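PDB 6XMB: gSG7 salivary protein from Anopheles stephensi, which inhibits host contact activation by blocking reciprocal activation of factor XII and prekallikrein, limiting bradykinin release, and weakly inhibits the alternative complement pathway. Local coordinates for residues M12-F15 with R16-F20; N38-R41 with N42-L46. One frame throughout, in Å; residues are numbered along the deposited sequence.

Interaction 1 of 2, residues M12-F15 with R16-F20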
loop_
_atom_site.group_PDB
_atom_site.type_symbol
_atom_site.label_atom_id
_atom_site.label_comp_id
_atom_site.label_asym_id
_atom_site.label_seq_id
_atom_site.Cartn_x
_atom_site.Cartn_y
_atom_site.Cartn_z
ATOM N N MET A 12 1.216 -13.274 -20.349
ATOM C CA MET A 12 0.598 -13.575 -19.067
ATOM C C MET A 12 1.639 -13.716 -17.971
ATOM O O MET A 12 1.317 -13.565 -16.794
ATOM C CB MET A 12 -0.204 -14.870 -19.146
ATOM C CG MET A 12 -1.354 -14.914 -20.132
ATOM S SD MET A 12 -2.365 -16.390 -19.772
ATOM C CE MET A 12 -2.299 -16.279 -17.940
ATOM N N LYS A 13 2.861 -14.073 -18.350
ATOM C CA LYS A 13 3.966 -14.132 -17.415
ATOM C C LYS A 13 4.256 -12.756 -16.837
ATOM O O LYS A 13 4.431 -12.610 -15.617
ATOM C CB LYS A 13 5.184 -14.705 -18.132
ATOM C CG LYS A 13 6.369 -15.055 -17.259
ATOM C CD LYS A 13 7.553 -14.177 -17.621
ATOM C CE LYS A 13 8.860 -14.884 -17.293
ATOM N NZ LYS A 13 9.056 -16.078 -18.156
ATOM N N VAL A 14 4.266 -11.724 -17.689
ATOM C CA VAL A 14 4.467 -10.364 -17.193
ATOM C C VAL A 14 3.312 -9.948 -16.295
ATOM O O VAL A 14 3.505 -9.266 -15.282
ATOM C CB VAL A 14 4.647 -9.373 -18.361
ATOM C CG1 VAL A 14 4.660 -7.962 -17.846
ATOM C CG2 VAL A 14 5.930 -9.674 -19.114
ATOM N N PHE A 15 2.091 -10.351 -16.632
ATOM C CA PHE A 15 0.993 -9.940 -15.767
ATOM C C PHE A 15 0.940 -10.740 -14.475
ATOM O O PHE A 15 0.474 -10.212 -13.464
ATOM C CB PHE A 15 -0.324 -10.004 -16.518
ATOM C CG PHE A 15 -0.478 -8.859 -17.444
ATOM C CD1 PHE A 15 -0.880 -7.626 -16.965
ATOM C CD2 PHE A 15 -0.131 -8.979 -18.778
ATOM C CE1 PHE A 15 -0.976 -6.555 -17.813
ATOM C CE2 PHE A 15 -0.239 -7.903 -19.615
ATOM C CZ PHE A 15 -0.664 -6.693 -19.129
ATOM N N ARG A 16 1.428 -11.981 -14.472
ATOM C CA ARG A 16 1.547 -12.725 -13.214
ATOM C C ARG A 16 2.432 -11.960 -12.221
ATOM O O ARG A 16 2.056 -11.756 -11.061
ATOM C CB ARG A 16 2.101 -14.128 -13.498
ATOM C CG ARG A 16 2.248 -15.046 -12.276
ATOM C CD ARG A 16 2.158 -16.539 -12.701
ATOM N NE ARG A 16 3.169 -16.876 -13.699
ATOM C CZ ARG A 16 2.919 -17.291 -14.941
ATOM N NH1 ARG A 16 1.679 -17.470 -15.376
ATOM N NH2 ARG A 16 3.926 -17.544 -15.760
ATOM N N ALA A 17 3.589 -11.487 -12.684
ATOM C CA ALA A 17 4.527 -10.787 -11.816
ATOM C C ALA A 17 3.956 -9.472 -11.300
ATOM O O ALA A 17 4.346 -8.999 -10.226
ATOM C CB ALA A 17 5.829 -10.529 -12.572
ATOM N N ILE A 18 3.030 -8.873 -12.035
ATOM C CA ILE A 18 2.424 -7.622 -11.600
ATOM C C ILE A 18 1.379 -7.891 -10.536
ATOM O O ILE A 18 1.311 -7.191 -9.515
ATOM C CB ILE A 18 1.819 -6.874 -12.802
ATOM C CG1 ILE A 18 2.916 -6.235 -13.648
ATOM C CG2 ILE A 18 0.816 -5.858 -12.330
ATOM C CD1 ILE A 18 2.419 -5.799 -15.074
ATOM N N ASP A 19 0.540 -8.895 -10.785
ATOM C CA ASP A 19 -0.354 -9.439 -9.766
ATOM C C ASP A 19 0.409 -9.796 -8.486
ATOM O O ASP A 19 -0.050 -9.500 -7.380
ATOM C CB ASP A 19 -1.069 -10.675 -10.347
ATOM C CG ASP A 19 -2.338 -11.067 -9.566
ATOM O OD1 ASP A 19 -2.887 -10.231 -8.806
ATOM O OD2 ASP A 19 -2.788 -12.233 -9.728
ATOM N N PHE A 20 1.568 -10.453 -8.616
ATOM C CA PHE A 20 2.363 -10.766 -7.434
ATOM C C PHE A 20 2.905 -9.495 -6.788
ATOM O O PHE A 20 2.994 -9.425 -5.554
ATOM C CB PHE A 20 3.510 -11.710 -7.776
ATOM C CG PHE A 20 4.231 -12.247 -6.567
ATOM C CD1 PHE A 20 3.537 -12.916 -5.568
ATOM C CD2 PHE A 20 5.607 -12.110 -6.437
ATOM C CE1 PHE A 20 4.199 -13.423 -4.445
ATOM C CE2 PHE A 20 6.276 -12.616 -5.307
ATOM C CZ PHE A 20 5.574 -13.265 -4.315
#
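Ile-18 meets Val-14 and Phe-15 one turn back along the long alpha helix 6-49, a case of i to i+3 and i+4 contacts along one continuous helix. The apolar part is carried by a single methyl. CD1 of Ile-18 lies 4.2 Å from CG1 of Val-14 and equally far from CD1 of Phe-15, meeting that ring obliquely. CG1 of Ile-18 stands beside its own backbone N (chi1 -75°), which directs the longer branch back toward the preceding turn. Val-14 and Phe-15 also pack on the second subunit, on its Met-65 and Arg-41 respectively.

The main chain supplies the i+4 ladder. Arg-16 N binds Met-12 O at 2.8 Å, Ala-17 N reaches Lys-13 O at 3.3 Å, and Asp-19 N meets Phe-15 O at 3.0 Å in an almost straight bond. Ile-18 N has only weak bonds, to the carbonyls of Val-14 and Phe-15.

A third kind of contact belongs to the polar flank. Arg-16, bent at chi3 (57°), folds its guanidinium back along the helix until Lys-13 CA lies over one face, toward the rim of the group. The two cationic ends remain apart, Lys-13 NZ being 5.8 Å from Arg-16 NH2, while the same NH2 touches the aliphatic stem of the lysine at CG, 3.8 Å away.

Interaction 2 of 2, residues N38-R41 with N42-L46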
loop_
_atom_site.group_PDB
_atom_site.type_symbol
_atom_site.label_atom_id
_atom_site.label_comp_id
_atom_site.label_asym_id
_atom_site.label_seq_id
_atom_site.Cartn_x
_atom_site.Cartn_y
_atom_site.Cartn_z
ATOM N N ASN A 38 0.668 -5.251 17.764
ATOM C CA ASN A 38 1.527 -5.979 18.687
ATOM C C ASN A 38 2.397 -5.053 19.526
ATOM O O ASN A 38 2.513 -5.250 20.739
ATOM C CB ASN A 38 2.398 -6.965 17.916
ATOM C CG ASN A 38 1.587 -8.106 17.312
ATOM O OD1 ASN A 38 0.515 -8.442 17.804
ATOM N ND2 ASN A 38 2.090 -8.685 16.239
ATOM N N GLN A 39 3.047 -4.067 18.900
ATOM C CA GLN A 39 3.972 -3.184 19.609
ATOM C C GLN A 39 3.294 -1.993 20.262
ATOM O O GLN A 39 3.915 -1.329 21.095
ATOM C CB GLN A 39 5.045 -2.652 18.667
ATOM C CG GLN A 39 5.620 -3.683 17.746
ATOM C CD GLN A 39 6.473 -4.675 18.475
ATOM O OE1 GLN A 39 7.291 -4.305 19.319
ATOM N NE2 GLN A 39 6.276 -5.955 18.180
ATOM N N LEU A 40 2.053 -1.687 19.907
ATOM C CA LEU A 40 1.498 -0.417 20.341
ATOM C C LEU A 40 0.143 -0.597 20.999
ATOM O O LEU A 40 -0.033 -0.231 22.162
ATOM C CB LEU A 40 1.394 0.544 19.155
ATOM C CG LEU A 40 0.897 1.949 19.479
ATOM C CD1 LEU A 40 1.866 2.631 20.409
ATOM C CD2 LEU A 40 0.730 2.781 18.215
ATOM N N ARG A 41 -0.824 -1.147 20.266
ATOM C CA ARG A 41 -2.168 -1.282 20.812
ATOM C C ARG A 41 -2.161 -2.151 22.060
ATOM O O ARG A 41 -2.651 -1.746 23.120
ATOM C CB ARG A 41 -3.108 -1.859 19.754
ATOM C CG ARG A 41 -4.552 -2.037 20.220
ATOM C CD ARG A 41 -5.313 -2.973 19.276
ATOM N NE ARG A 41 -4.921 -4.366 19.483
ATOM C CZ ARG A 41 -5.233 -5.369 18.664
ATOM N NH1 ARG A 41 -5.938 -5.140 17.569
ATOM N NH2 ARG A 41 -4.831 -6.606 18.938
ATOM N N ASN A 42 -1.576 -3.341 21.968
ATOM C CA ASN A 42 -1.692 -4.285 23.077
ATOM C C ASN A 42 -1.025 -3.789 24.344
ATOM O O ASN A 42 -1.698 -3.762 25.393
ATOM C CB ASN A 42 -1.151 -5.653 22.657
ATOM C CG ASN A 42 -2.087 -6.383 21.728
ATOM O OD1 ASN A 42 -3.308 -6.215 21.789
ATOM N ND2 ASN A 42 -1.523 -7.213 20.863
ATOM N N PRO A 43 0.241 -3.362 24.350
ATOM C CA PRO A 43 0.804 -2.834 25.601
ATOM C C PRO A 43 0.059 -1.620 26.135
ATOM O O PRO A 43 -0.029 -1.455 27.355
ATOM C CB PRO A 43 2.252 -2.504 25.228
ATOM C CG PRO A 43 2.255 -2.406 23.745
ATOM C CD PRO A 43 1.245 -3.378 23.268
ATOM N N LEU A 44 -0.518 -0.776 25.273
ATOM C CA LEU A 44 -1.289 0.355 25.787
ATOM C C LEU A 44 -2.639 -0.087 26.326
ATOM O O LEU A 44 -3.203 0.576 27.198
ATOM C CB LEU A 44 -1.489 1.408 24.703
ATOM C CG LEU A 44 -0.327 2.364 24.454
ATOM C CD1 LEU A 44 -0.527 3.052 23.119
ATOM C CD2 LEU A 44 -0.250 3.407 25.564
ATOM N N TYR A 45 -3.184 -1.190 25.813
ATOM C CA TYR A 45 -4.378 -1.742 26.440
ATOM C C TYR A 45 -4.087 -2.205 27.855
ATOM O O TYR A 45 -4.971 -2.148 28.715
ATOM C CB TYR A 45 -4.939 -2.907 25.626
ATOM C CG TYR A 45 -5.851 -2.498 24.486
ATOM C CD1 TYR A 45 -6.394 -1.219 24.424
ATOM C CD2 TYR A 45 -6.182 -3.399 23.473
ATOM C CE1 TYR A 45 -7.240 -0.841 23.372
ATOM C CE2 TYR A 45 -7.026 -3.033 22.431
ATOM C CZ TYR A 45 -7.547 -1.759 22.388
ATOM O OH TYR A 45 -8.375 -1.402 21.355
ATOM N N LEU A 46 -2.860 -2.676 28.112
ATOM C CA LEU A 46 -2.477 -3.080 29.461
ATOM C C LEU A 46 -2.502 -1.891 30.403
ATOM O O LEU A 46 -3.097 -1.951 31.486
ATOM C CB LEU A 46 -1.089 -3.719 29.451
ATOM C CG LEU A 46 -0.920 -5.017 28.644
ATOM C CD1 LEU A 46 0.537 -5.465 28.629
ATOM C CD2 LEU A 46 -1.787 -6.120 29.200
#
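Arg-41 lays its aliphatic stem over one face of the Tyr-45 ring, its CG 3.9 Å from the ring centroid and displaced toward the rim, a CH-pi contact between residues one turn apart. The stem starts out opposite the backbone N (chi1 -180°) and runs extended before turning at chi3, and the guanidinium plane comes to rest only 9° from that of the ring. Beyond the bend, the guanidinium presents its edge to the amide of Asn-42: NH2 donates to Asn-42 OD1 at 3.3 Å, with the oxygen in the guanidinium plane, and NE adds a weak bond to the same oxygen. Two N-H groups thus converge on one acceptor, which probably helps to hold the arginine head in place.

On another side of the helix Leu-40 and Leu-44 run alongside each other, their CD1 atoms 3.6 Å apart. They face helices 59-80 and 92-116 of the same chain, touching Val-69, Met-65, Ala-110 and Thr-113.

The backbone sets these positions. Leu-44 N bonds to Leu-40 O at 3.2 Å, and Tyr-45 N to Arg-41 O at 2.8 Å. Pro-43, having no N-H, cannot continue the ladder backward; instead its CG abuts Gln-39 O at 3.3 Å and its CD lies 3.4 Å from Asn-38 O. The preceding turn, 38-41, widens to a pi-type geometry, and the helix bends here. A proline kink of this kind, set within the long helix 6-49 where it packs against two shorter helices, is a familiar way of bending a helix without ending it.

In the fold
Interactions 1 and 2 occur in series on helix 6-49, on opposite sides of the chain's centre, with their own centres 38 Å apart and their nearest atoms about 21 Å apart. Within one chain they do not touch. In the two-chain assembly, interaction 1 of one subunit meets interaction 2 of the other: Phe-15 from 12-15 packs on Arg-41 of the second subunit and Met-12 on its Tyr-45, while Leu-40 and Leu-44 of 38-46 pack on Phe-15 of the second subunit. Interaction 2 also lies against the chain's other two helices, whereas interaction 1 sits farther out, about 25 Å from the chain centre. Both parts of the helix therefore contribute to contact with the second subunit.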